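Local atomic coordinates of hypothetical protein (PDB entry 1QYI), a protein that is of unknown function but carries a HAD-hydrolase-like domain, and so is probably a hydrolase of the haloacid dehalogenase superfamily. Residues S86-K94 with L151-L159; M1-D9 with K284-L294. All coordinates share one frame; numbering follows the deposited sequence.

Contact 1. Residues S86-K94 with L151-L159; sequences SIHLIDILK and LEEFATTEL
Lys94 and Glu158 close one end of a helix pair with a salt bridge, Lys94 NZ donating to Glu158 OE1 over 2.7 Å and meeting the oxygen nearly along its C-O axis. Both chains bend to make it: the lysine folds at chi3 (63°), while the glutamate's first torsion (chi1 -70°) lays CG over the centre of the Phe154 ring, 3.6 Å above the plane, and the bend at chi2 then turns the carboxylate to the lysine. Helix segments 86-93 and 151-158 run side by side in the same direction, their axes inclined by 6° and 10.3 Å apart. Between them Ile90 acts as a knob in a hole formed by Leu151, Phe154, Ala155 and Glu158. Its two branches divide the work. CD1 reaches Ala155 CB at 3.7 Å and also lies in the plane of the Phe154 ring, at its edge; CG2 presses on Leu159 CD1 at 3.5 Å. Leu151 CD1 packs on Ser86 CB at 3.6 Å, and Leu159 CD2 meets Leu93 CD1 at 3.8 Å. The Ser86 hydroxyl takes no polar partner from the opposite helix: OG is hydrogen-bonded to the carbonyl of Phe82, one turn back in its own helix. On the outer side of 151-159, Glu153 O accepts both Thr157 N and, at 2.9 Å, Thr156 OG1, the two arriving from the same face of its carbonyl plane. Phe136 stacks edge-to-face with Phe154, and Phe104 and Met105 of helix 98-106 cover Leu93 and Leu159. The Ser86 and Thr156 hydroxyls are thus satisfied within their own helices, and the one polar link between the segments is the charge pair at their C-terminal ends, beside an aliphatic and aromatic seam.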
ATOM      1  N   SER A  86      10.841  10.332  11.008  1.00 19.26           N
ATOM      2  CA  SER A  86      11.512  10.307  12.312  1.00 21.50           C
ATOM      3  C   SER A  86      12.976  10.746  12.188  1.00 22.76           C
ATOM      4  O   SER A  86      13.500  11.456  13.049  1.00 24.35           O
ATOM      5  CB  SER A  86      11.449   8.901  12.926  1.00 19.97           C
ATOM      6  OG  SER A  86      10.141   8.577  13.341  1.00 17.50           O
ATOM      7  N   ILE A  87      13.618  10.324  11.102  1.00 24.41           N
ATOM      8  CA  ILE A  87      15.013  10.653  10.835  1.00 24.15           C
ATOM      9  C   ILE A  87      15.189  12.166  10.748  1.00 24.02           C
ATOM     10  O   ILE A  87      16.187  12.715  11.216  1.00 23.26           O
ATOM     11  CB  ILE A  87      15.482   9.985   9.519  1.00 24.78           C
ATOM     12  CG1 ILE A  87      15.360   8.470   9.653  1.00 23.63           C
ATOM     13  CG2 ILE A  87      16.923  10.363   9.213  1.00 25.34           C
ATOM     14  CD1 ILE A  87      16.089   7.934  10.872  1.00 25.65           C
ATOM     15  N   HIS A  88      14.212  12.837  10.151  1.00 23.88           N
ATOM     16  CA  HIS A  88      14.273  14.282  10.032  1.00 25.05           C
ATOM     17  C   HIS A  88      13.879  14.931  11.342  1.00 26.20           C
ATOM     18  O   HIS A  88      14.385  15.997  11.683  1.00 27.58           O
ATOM     19  CB  HIS A  88      13.355  14.781   8.923  1.00 25.08           C
ATOM     20  CG  HIS A  88      13.813  14.407   7.554  1.00 26.75           C
ATOM     21  ND1 HIS A  88      15.142  14.489   7.169  1.00 26.33           N
ATOM     22  CD2 HIS A  88      13.143  13.959   6.473  1.00 27.17           C
ATOM     23  CE1 HIS A  88      15.257  14.107   5.919  1.00 26.72           C
ATOM     24  NE2 HIS A  88      14.059  13.777   5.463  1.00 28.35           N
ATOM     25  N   LEU A  89      12.977  14.293  12.080  1.00 26.95           N
ATOM     26  CA  LEU A  89      12.546  14.845  13.347  1.00 26.14           C
ATOM     27  C   LEU A  89      13.730  14.816  14.301  1.00 27.10           C
ATOM     28  O   LEU A  89      14.070  15.826  14.912  1.00 27.74           O
ATOM     29  CB  LEU A  89      11.380  14.038  13.925  1.00 24.84           C
ATOM     30  CG  LEU A  89      10.893  14.513  15.302  1.00 22.05           C
ATOM     31  CD1 LEU A  89      10.490  15.964  15.225  1.00 22.88           C
ATOM     32  CD2 LEU A  89       9.750  13.654  15.771  1.00 22.77           C
ATOM     33  N   ILE A  90      14.355  13.651  14.419  1.00 26.60           N
ATOM     34  CA  ILE A  90      15.515  13.475  15.288  1.00 28.35           C
ATOM     35  C   ILE A  90      16.605  14.487  14.885  1.00 28.86           C
ATOM     36  O   ILE A  90      17.316  15.019  15.734  1.00 28.79           O
ATOM     37  CB  ILE A  90      16.062  12.001  15.182  1.00 26.39           C
ATOM     38  CG1 ILE A  90      15.082  11.041  15.837  1.00 24.44           C
ATOM     39  CG2 ILE A  90      17.413  11.869  15.872  1.00 28.18           C
ATOM     40  CD1 ILE A  90      15.231   9.607  15.382  1.00 28.07           C
ATOM     41  N   ASP A  91      16.705  14.758  13.586  1.00 29.69           N
ATOM     42  CA  ASP A  91      17.694  15.683  13.045  1.00 28.92           C
ATOM     43  C   ASP A  91      17.450  17.131  13.491  1.00 28.71           C
ATOM     44  O   ASP A  91      18.391  17.882  13.771  1.00 28.15           O
ATOM     45  CB  ASP A  91      17.700  15.583  11.512  1.00 29.31           C
ATOM     46  CG  ASP A  91      18.929  16.215  10.890  1.00 30.68           C
ATOM     47  OD1 ASP A  91      20.024  16.122  11.495  1.00 33.11           O
ATOM     48  OD2 ASP A  91      18.815  16.768   9.777  1.00 30.81           O
ATOM     49  N   ILE A  92      16.179  17.514  13.547  1.00 28.03           N
ATOM     50  CA  ILE A  92      15.780  18.851  13.963  1.00 27.89           C
ATOM     51  C   ILE A  92      15.889  18.960  15.490  1.00 29.48           C
ATOM     52  O   ILE A  92      16.217  20.022  16.025  1.00 30.20           O
ATOM     53  CB  ILE A  92      14.314  19.157  13.514  1.00 26.28           C
ATOM     54  CG1 ILE A  92      14.209  19.051  11.997  1.00 24.48           C
ATOM     55  CG2 ILE A  92      13.894  20.554  13.950  1.00 24.28           C
ATOM     56  CD1 ILE A  92      12.810  19.223  11.466  1.00 28.35           C
ATOM     57  N   LEU A  93      15.621  17.860  16.191  1.00 30.46           N
ATOM     58  CA  LEU A  93      15.689  17.854  17.649  1.00 32.97           C
ATOM     59  C   LEU A  93      17.105  17.936  18.204  1.00 36.17           C
ATOM     60  O   LEU A  93      17.294  18.282  19.370  1.00 39.40           O
ATOM     61  CB  LEU A  93      15.015  16.607  18.213  1.00 29.32           C
ATOM     62  CG  LEU A  93      13.512  16.546  18.009  1.00 28.37           C
ATOM     63  CD1 LEU A  93      13.029  15.171  18.408  1.00 29.78           C
ATOM     64  CD2 LEU A  93      12.823  17.625  18.825  1.00 26.49           C
ATOM     65  N   LYS A  94      18.094  17.617  17.379  1.00 37.58           N
ATOM     66  CA  LYS A  94      19.479  17.666  17.820  1.00 39.81           C
ATOM     67  C   LYS A  94      20.026  19.089  17.689  1.00 41.30           C
ATOM     68  O   LYS A  94      21.209  19.335  17.916  1.00 41.03           O
ATOM     69  CB  LYS A  94      20.317  16.688  16.993  1.00 42.15           C
ATOM     70  CG  LYS A  94      21.719  16.447  17.520  1.00 45.28           C
ATOM     71  CD  LYS A  94      22.428  15.357  16.728  1.00 47.99           C
ATOM     72  CE  LYS A  94      22.627  15.761  15.276  1.00 50.27           C
ATOM     73  NZ  LYS A  94      23.217  14.657  14.463  1.00 51.23           N
ATOM     74  N   LEU A 151      16.144   2.614  14.593  1.00 43.30           N
ATOM     75  CA  LEU A 151      15.551   3.941  14.700  1.00 44.44           C
ATOM     76  C   LEU A 151      15.522   4.419  16.144  1.00 45.83           C
ATOM     77  O   LEU A 151      15.733   5.602  16.416  1.00 46.13           O
ATOM     78  CB  LEU A 151      14.126   3.925  14.134  1.00 44.75           C
ATOM     79  CG  LEU A 151      13.216   5.100  14.499  1.00 43.47           C
ATOM     80  CD1 LEU A 151      13.852   6.393  14.044  1.00 44.94           C
ATOM     81  CD2 LEU A 151      11.850   4.912  13.862  1.00 43.25           C
ATOM     82  N   GLU A 152      15.268   3.495  17.068  1.00 46.69           N
ATOM     83  CA  GLU A 152      15.201   3.819  18.496  1.00 49.03           C
ATOM     84  C   GLU A 152      16.578   4.096  19.107  1.00 49.27           C
ATOM     85  O   GLU A 152      16.747   5.033  19.895  1.00 49.01           O
ATOM     86  CB  GLU A 152      14.529   2.673  19.248  1.00 50.41           C
ATOM     87  CG  GLU A 152      14.168   2.973  20.684  1.00 52.60           C
ATOM     88  CD  GLU A 152      13.222   1.935  21.248  1.00 56.07           C
ATOM     89  OE1 GLU A 152      13.622   0.754  21.354  1.00 56.93           O
ATOM     90  OE2 GLU A 152      12.065   2.292  21.567  1.00 57.80           O
ATOM     91  N   GLU A 153      17.550   3.269  18.738  1.00 49.32           N
ATOM     92  CA  GLU A 153      18.919   3.404  19.215  1.00 49.69           C
ATOM     93  C   GLU A 153      19.498   4.713  18.704  1.00 48.30           C
ATOM     94  O   GLU A 153      20.232   5.400  19.408  1.00 49.23           O
ATOM     95  CB  GLU A 153      19.756   2.217  18.714  1.00 51.84           C
ATOM     96  CG  GLU A 153      21.266   2.459  18.609  1.00 56.26           C
ATOM     97  CD  GLU A 153      22.023   2.187  19.896  1.00 59.48           C
ATOM     98  OE1 GLU A 153      21.776   2.891  20.903  1.00 59.33           O
ATOM     99  OE2 GLU A 153      22.866   1.255  19.896  1.00 62.32           O
ATOM    100  N   PHE A 154      19.159   5.049  17.466  1.00 47.57           N
ATOM    101  CA  PHE A 154      19.633   6.272  16.836  1.00 46.47           C
ATOM    102  C   PHE A 154      19.128   7.493  17.590  1.00 46.89           C
ATOM    103  O   PHE A 154      19.874   8.444  17.824  1.00 46.95           O
ATOM    104  CB  PHE A 154      19.135   6.326  15.396  1.00 46.35           C
ATOM    105  CG  PHE A 154      19.682   7.469  14.601  1.00 45.26           C
ATOM    106  CD1 PHE A 154      21.009   7.472  14.190  1.00 45.35           C
ATOM    107  CD2 PHE A 154      18.866   8.537  14.249  1.00 45.37           C
ATOM    108  CE1 PHE A 154      21.517   8.522  13.434  1.00 44.50           C
ATOM    109  CE2 PHE A 154      19.362   9.592  13.494  1.00 44.98           C
ATOM    110  CZ  PHE A 154      20.690   9.585  13.086  1.00 45.33           C
ATOM    111  N   ALA A 155      17.853   7.466  17.962  1.00 47.33           N
ATOM    112  CA  ALA A 155      17.252   8.573  18.687  1.00 47.47           C
ATOM    113  C   ALA A 155      17.876   8.755  20.070  1.00 47.74           C
ATOM    114  O   ALA A 155      18.120   9.885  20.490  1.00 47.56           O
ATOM    115  CB  ALA A 155      15.751   8.356  18.804  1.00 48.35           C
ATOM    116  N   THR A 156      18.144   7.653  20.773  1.00 47.77           N
ATOM    117  CA  THR A 156      18.743   7.738  22.113  1.00 47.76           C
ATOM    118  C   THR A 156      20.174   8.272  22.075  1.00 47.81           C
ATOM    119  O   THR A 156      20.536   9.137  22.875  1.00 47.14           O
ATOM    120  CB  THR A 156      18.770   6.366  22.844  1.00 47.10           C
ATOM    121  OG1 THR A 156      19.724   5.509  22.213  1.00 46.04           O
ATOM    122  CG2 THR A 156      17.398   5.712  22.826  1.00 46.13           C
ATOM    123  N   THR A 157      20.981   7.759  21.146  1.00 48.05           N
ATOM    124  CA  THR A 157      22.373   8.198  21.023  1.00 48.88           C
ATOM    125  C   THR A 157      22.479   9.635  20.487  1.00 49.30           C
ATOM    126  O   THR A 157      23.311  10.419  20.948  1.00 51.20           O
ATOM    127  CB  THR A 157      23.205   7.249  20.110  1.00 47.95           C
ATOM    128  OG1 THR A 157      22.637   7.219  18.797  1.00 48.68           O
ATOM    129  CG2 THR A 157      23.227   5.830  20.680  1.00 47.19           C
ATOM    130  N   GLU A 158      21.631   9.982  19.523  1.00 48.36           N
ATOM    131  CA  GLU A 158      21.638  11.322  18.948  1.00 46.87           C
ATOM    132  C   GLU A 158      21.060  12.372  19.894  1.00 46.44           C
ATOM    133  O   GLU A 158      21.637  13.440  20.082  1.00 46.54           O
ATOM    134  CB  GLU A 158      20.859  11.331  17.634  1.00 46.71           C
ATOM    135  CG  GLU A 158      21.556  10.589  16.520  1.00 45.83           C
ATOM    136  CD  GLU A 158      22.918  11.170  16.224  1.00 45.88           C
ATOM    137  OE1 GLU A 158      22.988  12.390  15.974  1.00 46.38           O
ATOM    138  OE2 GLU A 158      23.913  10.412  16.242  1.00 44.71           O
ATOM    139  N   LEU A 159      19.916  12.064  20.491  1.00 46.13           N
ATOM    140  CA  LEU A 159      19.276  12.991  21.404  1.00 46.90           C
ATOM    141  C   LEU A 159      19.786  12.875  22.839  1.00 47.86           C
ATOM    142  O   LEU A 159      19.311  13.576  23.732  1.00 47.46           O
ATOM    143  CB  LEU A 159      17.764  12.785  21.355  1.00 46.37           C
ATOM    144  CG  LEU A 159      17.038  13.548  20.242  1.00 45.77           C
ATOM    145  CD1 LEU A 159      17.836  13.537  18.944  1.00 45.76           C
ATOM    146  CD2 LEU A 159      15.669  12.921  20.046  1.00 44.68           C
TER

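Contact 2. Residues M1-D9 with K284-L294; sequences MKKILFDVD and KPNPFSYIAAL
Leu5 and Tyr290 lie alongside each other, their side chains running in opposing senses, with the leucine CB and CD1 against one side of the phenol ring: CD1 stands 3.4 Å from Tyr290 CD1, and CB 3.5 Å from Tyr290 CE1. With CG beside its backbone N (chi1 -43°), Leu5 also brings CD1 to Leu294 CD1 at 4.2 Å. The tyrosine slants toward the C-terminal end of the strand, carrying OH to 3.8 Å from Asp7 CB. At the other end Lys3 crosses Leu294, its CE 3.2 Å from Leu294 O, while Phe262 offers the lysine a cation-pi contact. The axes of strand 3-6 and helix 288-294 cross at 136°, 9.2 Å apart at their closest, with the helix packed on the central parallel sheet of a Rossmann-like HAD core. Asn286 OD1 caps this helix by accepting Phe288 N at 2.8 Å.

Beyond the strand, Asp7 OD1 faces Lys284 NZ in a long salt bridge with a weak hydrogen bond, 3.4 Å. Lys284 is also held by Ala237 O and Asp327. Asp7, opening a DxD motif, and Lys284 are placed consistently with the HAD nucleophile and conserved lysine; largely apolar strand-helix packing thus gives way to charged groups at a probable active site.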
HETATM    1  N   MSE A   1     -20.193 -20.794 -15.180  1.00 60.16           N
HETATM    2  CA  MSE A   1     -19.269 -21.920 -14.863  1.00 59.72           C
HETATM    3  C   MSE A   1     -17.802 -21.502 -14.979  1.00 56.20           C
HETATM    4  O   MSE A   1     -17.044 -21.625 -14.018  1.00 55.79           O
HETATM    5  CB  MSE A   1     -19.534 -23.098 -15.799  1.00 66.40           C
HETATM    6  CG  MSE A   1     -19.463 -22.731 -17.280  1.00 74.15           C
HETATM    7 SE   MSE A   1     -19.319 -24.263 -18.461  1.00 87.16          SE
HETATM    8  CE  MSE A   1     -21.222 -24.656 -18.677  1.00 82.37           C
ATOM      9  N   LYS A   2     -17.401 -21.028 -16.158  1.00 51.94           N
ATOM     10  CA  LYS A   2     -16.021 -20.593 -16.377  1.00 46.68           C
ATOM     11  C   LYS A   2     -15.817 -19.235 -15.741  1.00 43.63           C
ATOM     12  O   LYS A   2     -16.551 -18.288 -16.025  1.00 43.15           O
ATOM     13  CB  LYS A   2     -15.689 -20.502 -17.868  1.00 45.83           C
ATOM     14  CG  LYS A   2     -15.480 -21.835 -18.552  1.00 45.71           C
ATOM     15  CD  LYS A   2     -14.946 -21.634 -19.961  1.00 46.73           C
ATOM     16  CE  LYS A   2     -14.927 -22.933 -20.752  1.00 47.36           C
ATOM     17  NZ  LYS A   2     -14.041 -23.959 -20.152  1.00 47.90           N
ATOM     18  N   LYS A   3     -14.814 -19.144 -14.877  1.00 39.71           N
ATOM     19  CA  LYS A   3     -14.529 -17.900 -14.188  1.00 36.86           C
ATOM     20  C   LYS A   3     -13.096 -17.426 -14.382  1.00 35.03           C
ATOM     21  O   LYS A   3     -12.184 -18.211 -14.635  1.00 33.90           O
ATOM     22  CB  LYS A   3     -14.828 -18.054 -12.695  1.00 37.50           C
ATOM     23  CG  LYS A   3     -16.217 -17.569 -12.288  1.00 38.99           C
ATOM     24  CD  LYS A   3     -16.464 -17.743 -10.795  1.00 40.56           C
ATOM     25  CE  LYS A   3     -17.593 -16.845 -10.302  1.00 39.51           C
ATOM     26  NZ  LYS A   3     -17.205 -15.404 -10.355  1.00 42.92           N
ATOM     27  N   ILE A   4     -12.909 -16.118 -14.278  1.00 33.62           N
ATOM     28  CA  ILE A   4     -11.594 -15.528 -14.420  1.00 31.64           C
ATOM     29  C   ILE A   4     -11.413 -14.549 -13.271  1.00 29.22           C
ATOM     30  O   ILE A   4     -12.069 -13.521 -13.220  1.00 29.05           O
ATOM     31  CB  ILE A   4     -11.446 -14.822 -15.775  1.00 31.38           C
ATOM     32  CG1 ILE A   4     -10.159 -13.994 -15.776  1.00 33.06           C
ATOM     33  CG2 ILE A   4     -12.663 -13.980 -16.030  1.00 32.23           C
ATOM     34  CD1 ILE A   4      -9.749 -13.534 -17.161  1.00 36.59           C
ATOM     35  N   LEU A   5     -10.519 -14.895 -12.352  1.00 26.59           N
ATOM     36  CA  LEU A   5     -10.270 -14.072 -11.193  1.00 24.62           C
ATOM     37  C   LEU A   5      -9.109 -13.116 -11.418  1.00 25.09           C
ATOM     38  O   LEU A   5      -7.995 -13.530 -11.774  1.00 22.60           O
ATOM     39  CB  LEU A   5     -10.012 -14.957  -9.977  1.00 22.69           C
ATOM     40  CG  LEU A   5     -10.954 -16.155  -9.831  1.00 20.66           C
ATOM     41  CD1 LEU A   5     -10.591 -16.923  -8.579  1.00 19.69           C
ATOM     42  CD2 LEU A   5     -12.409 -15.696  -9.781  1.00 18.79           C
ATOM     43  N   PHE A   6      -9.388 -11.829 -11.189  1.00 25.00           N
ATOM     44  CA  PHE A   6      -8.428 -10.739 -11.364  1.00 22.58           C
ATOM     45  C   PHE A   6      -7.847 -10.200 -10.065  1.00 23.18           C
ATOM     46  O   PHE A   6      -8.478 -10.239  -9.007  1.00 21.91           O
ATOM     47  CB  PHE A   6      -9.104  -9.572 -12.082  1.00 23.99           C
ATOM     48  CG  PHE A   6      -9.293  -9.783 -13.558  1.00 26.65           C
ATOM     49  CD1 PHE A   6      -8.227  -9.582 -14.439  1.00 25.82           C
ATOM     50  CD2 PHE A   6     -10.536 -10.159 -14.071  1.00 25.61           C
ATOM     51  CE1 PHE A   6      -8.393  -9.744 -15.804  1.00 26.87           C
ATOM     52  CE2 PHE A   6     -10.717 -10.327 -15.435  1.00 28.08           C
ATOM     53  CZ  PHE A   6      -9.638 -10.118 -16.310  1.00 30.21           C
ATOM     54  N   ASP A   7      -6.627  -9.689 -10.162  1.00 23.83           N
ATOM     55  CA  ASP A   7      -5.961  -9.058  -9.028  1.00 22.65           C
ATOM     56  C   ASP A   7      -6.027  -7.580  -9.393  1.00 21.36           C
ATOM     57  O   ASP A   7      -6.186  -7.253 -10.567  1.00 20.97           O
ATOM     58  CB  ASP A   7      -4.511  -9.525  -8.918  1.00 24.13           C
ATOM     59  CG  ASP A   7      -3.764  -8.844  -7.788  1.00 26.02           C
ATOM     60  OD1 ASP A   7      -4.396  -8.483  -6.773  1.00 27.01           O
ATOM     61  OD2 ASP A   7      -2.534  -8.677  -7.905  1.00 28.50           O
ATOM     62  N   VAL A   8      -5.920  -6.689  -8.414  1.00 20.37           N
ATOM     63  CA  VAL A   8      -6.022  -5.268  -8.710  1.00 19.74           C
ATOM     64  C   VAL A   8      -4.683  -4.589  -8.969  1.00 20.15           C
ATOM     65  O   VAL A   8      -4.417  -4.170 -10.097  1.00 19.18           O
ATOM     66  CB  VAL A   8      -6.774  -4.528  -7.597  1.00 19.81           C
ATOM     67  CG1 VAL A   8      -7.040  -3.104  -8.026  1.00 14.55           C
ATOM     68  CG2 VAL A   8      -8.097  -5.242  -7.303  1.00 16.73           C
ATOM     69  N   ASP A   9      -3.838  -4.476  -7.951  1.00 20.21           N
ATOM     70  CA  ASP A   9      -2.555  -3.842  -8.177  1.00 21.69           C
ATOM     71  C   ASP A   9      -1.701  -4.741  -9.037  1.00 21.31           C
ATOM     72  O   ASP A   9      -1.681  -5.961  -8.849  1.00 21.49           O
ATOM     73  CB  ASP A   9      -1.820  -3.531  -6.867  1.00 23.19           C
ATOM     74  CG  ASP A   9      -2.488  -2.420  -6.067  1.00 25.85           C
ATOM     75  OD1 ASP A   9      -3.074  -1.496  -6.680  1.00 24.54           O
ATOM     76  OD2 ASP A   9      -2.409  -2.467  -4.820  1.00 28.39           O
ATOM     77  N   LYS A 284      -2.719 -13.189   1.113  1.00 38.97           N
ATOM     78  CA  LYS A 284      -2.663 -13.529  -0.310  1.00 37.41           C
ATOM     79  C   LYS A 284      -1.966 -14.827  -0.718  1.00 37.64           C
ATOM     80  O   LYS A 284      -2.321 -15.413  -1.754  1.00 41.68           O
ATOM     81  CB  LYS A 284      -2.064 -12.380  -1.134  1.00 38.23           C
ATOM     82  CG  LYS A 284      -2.746 -12.194  -2.505  1.00 33.90           C
ATOM     83  CD  LYS A 284      -4.076 -11.443  -2.360  1.00 30.03           C
ATOM     84  CE  LYS A 284      -5.061 -11.716  -3.492  1.00 25.92           C
ATOM     85  NZ  LYS A 284      -4.630 -11.252  -4.825  1.00 19.16           N
ATOM     86  N   PRO A 285      -0.947 -15.282   0.040  1.00 34.79           N
ATOM     87  CA  PRO A 285      -0.345 -16.539  -0.422  1.00 31.55           C
ATOM     88  C   PRO A 285      -1.420 -17.626  -0.308  1.00 30.09           C
ATOM     89  O   PRO A 285      -1.516 -18.518  -1.151  1.00 32.04           O
ATOM     90  CB  PRO A 285       0.812 -16.750   0.550  1.00 31.64           C
ATOM     91  CG  PRO A 285       1.170 -15.362   0.974  1.00 32.30           C
ATOM     92  CD  PRO A 285      -0.171 -14.691   1.145  1.00 32.82           C
ATOM     93  N   ASN A 286      -2.235 -17.530   0.742  1.00 28.27           N
ATOM     94  CA  ASN A 286      -3.316 -18.479   0.979  1.00 26.07           C
ATOM     95  C   ASN A 286      -4.440 -18.170  -0.021  1.00 24.67           C
ATOM     96  O   ASN A 286      -4.915 -17.042  -0.106  1.00 22.15           O
ATOM     97  CB  ASN A 286      -3.832 -18.351   2.425  1.00 25.37           C
ATOM     98  CG  ASN A 286      -4.913 -19.381   2.762  1.00 27.10           C
ATOM     99  OD1 ASN A 286      -5.970 -19.414   2.130  1.00 27.88           O
ATOM    100  ND2 ASN A 286      -4.653 -20.217   3.766  1.00 24.66           N
ATOM    101  N   PRO A 287      -4.883 -19.183  -0.782  1.00 24.24           N
ATOM    102  CA  PRO A 287      -5.944 -19.062  -1.791  1.00 24.58           C
ATOM    103  C   PRO A 287      -7.341 -18.692  -1.279  1.00 24.66           C
ATOM    104  O   PRO A 287      -8.283 -18.620  -2.064  1.00 26.42           O
ATOM    105  CB  PRO A 287      -5.927 -20.430  -2.467  1.00 23.27           C
ATOM    106  CG  PRO A 287      -5.571 -21.339  -1.335  1.00 23.90           C
ATOM    107  CD  PRO A 287      -4.463 -20.588  -0.638  1.00 23.46           C
ATOM    108  N   PHE A 288      -7.469 -18.438   0.019  1.00 24.42           N
ATOM    109  CA  PHE A 288      -8.757 -18.086   0.605  1.00 24.85           C
ATOM    110  C   PHE A 288      -9.551 -17.022  -0.131  1.00 24.99           C
ATOM    111  O   PHE A 288     -10.729 -17.221  -0.438  1.00 26.24           O
ATOM    112  CB  PHE A 288      -8.596 -17.610   2.043  1.00 23.43           C
ATOM    113  CG  PHE A 288      -9.831 -16.962   2.586  1.00 24.38           C
ATOM    114  CD1 PHE A 288     -10.952 -17.728   2.884  1.00 24.36           C
ATOM    115  CD2 PHE A 288      -9.897 -15.584   2.756  1.00 25.06           C
ATOM    116  CE1 PHE A 288     -12.126 -17.138   3.350  1.00 21.82           C
ATOM    117  CE2 PHE A 288     -11.069 -14.982   3.222  1.00 24.81           C
ATOM    118  CZ  PHE A 288     -12.189 -15.766   3.517  1.00 22.91           C
ATOM    119  N   SER A 289      -8.917 -15.880  -0.382  1.00 24.67           N
ATOM    120  CA  SER A 289      -9.589 -14.779  -1.064  1.00 25.24           C
ATOM    121  C   SER A 289      -9.971 -15.154  -2.488  1.00 24.32           C
ATOM    122  O   SER A 289     -11.027 -14.756  -2.972  1.00 23.69           O
ATOM    123  CB  SER A 289      -8.707 -13.532  -1.071  1.00 27.03           C
ATOM    124  OG  SER A 289      -7.496 -13.778  -1.772  1.00 35.05           O
ATOM    125  N   TYR A 290      -9.129 -15.935  -3.156  1.00 22.20           N
ATOM    126  CA  TYR A 290      -9.451 -16.346  -4.507  1.00 20.74           C
ATOM    127  C   TYR A 290     -10.627 -17.308  -4.465  1.00 21.49           C
ATOM    128  O   TYR A 290     -11.477 -17.302  -5.354  1.00 22.14           O
ATOM    129  CB  TYR A 290      -8.241 -16.997  -5.189  1.00 19.79           C
ATOM    130  CG  TYR A 290      -7.440 -16.023  -6.028  1.00 18.36           C
ATOM    131  CD1 TYR A 290      -8.053 -15.291  -7.046  1.00 17.23           C
ATOM    132  CD2 TYR A 290      -6.087 -15.787  -5.764  1.00 17.24           C
ATOM    133  CE1 TYR A 290      -7.347 -14.341  -7.780  1.00 18.09           C
ATOM    134  CE2 TYR A 290      -5.364 -14.836  -6.490  1.00 15.73           C
ATOM    135  CZ  TYR A 290      -6.002 -14.111  -7.501  1.00 18.39           C
ATOM    136  OH  TYR A 290      -5.308 -13.155  -8.217  1.00 15.44           O
ATOM    137  N   ILE A 291     -10.684 -18.119  -3.413  1.00 21.40           N
ATOM    138  CA  ILE A 291     -11.762 -19.090  -3.245  1.00 22.16           C
ATOM    139  C   ILE A 291     -13.086 -18.386  -2.929  1.00 23.51           C
ATOM    140  O   ILE A 291     -14.163 -18.842  -3.327  1.00 22.34           O
ATOM    141  CB  ILE A 291     -11.416 -20.095  -2.115  1.00 21.82           C
ATOM    142  CG1 ILE A 291     -10.177 -20.897  -2.523  1.00 21.91           C
ATOM    143  CG2 ILE A 291     -12.599 -21.016  -1.839  1.00 18.29           C
ATOM    144  CD1 ILE A 291      -9.713 -21.937  -1.501  1.00 23.26           C
ATOM    145  N   ALA A 292     -12.988 -17.270  -2.215  1.00 23.39           N
ATOM    146  CA  ALA A 292     -14.152 -16.484  -1.848  1.00 23.80           C
ATOM    147  C   ALA A 292     -14.682 -15.743  -3.072  1.00 24.81           C
ATOM    148  O   ALA A 292     -15.888 -15.558  -3.229  1.00 24.38           O
ATOM    149  CB  ALA A 292     -13.781 -15.495  -0.763  1.00 22.00           C
ATOM    150  N   ALA A 293     -13.766 -15.324  -3.936  1.00 25.71           N
ATOM    151  CA  ALA A 293     -14.111 -14.600  -5.147  1.00 26.88           C
ATOM    152  C   ALA A 293     -14.689 -15.536  -6.201  1.00 29.07           C
ATOM    153  O   ALA A 293     -15.328 -15.096  -7.166  1.00 28.19           O
ATOM    154  CB  ALA A 293     -12.887 -13.906  -5.697  1.00 24.79           C
ATOM    155  N   LEU A 294     -14.476 -16.829  -6.004  1.00 30.20           N
ATOM    156  CA  LEU A 294     -14.952 -17.821  -6.949  1.00 33.04           C
ATOM    157  C   LEU A 294     -16.331 -18.369  -6.606  1.00 33.86           C
ATOM    158  O   LEU A 294     -17.228 -18.329  -7.441  1.00 34.23           O
ATOM    159  CB  LEU A 294     -13.938 -18.965  -7.039  1.00 34.90           C
ATOM    160  CG  LEU A 294     -13.982 -19.863  -8.281  1.00 36.35           C
ATOM    161  CD1 LEU A 294     -12.634 -20.546  -8.481  1.00 37.05           C
ATOM    162  CD2 LEU A 294     -15.084 -20.872  -8.132  1.00 37.62           C
TER

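How the contacts relate
Contacts 1 and 2 lie on opposite sides of the chain's centre, their own centres 44 Å apart and their nearest atoms about 24 Å apart, so neither touches the other. Along the sequence, 86-94 and 151-159 are nested inside the long loop that contact 2 closes between 1-9 and 284-294. This is consistent with a helical cap inserted into a HAD core: contact 1 joins two helices within the insertion, whereas contact 2 brings the first strand, from before it, against a helix from after it. The probable active site, inferred from the family, includes the Asp7-Lys284 end of contact 2; contact 1 is packing far from it.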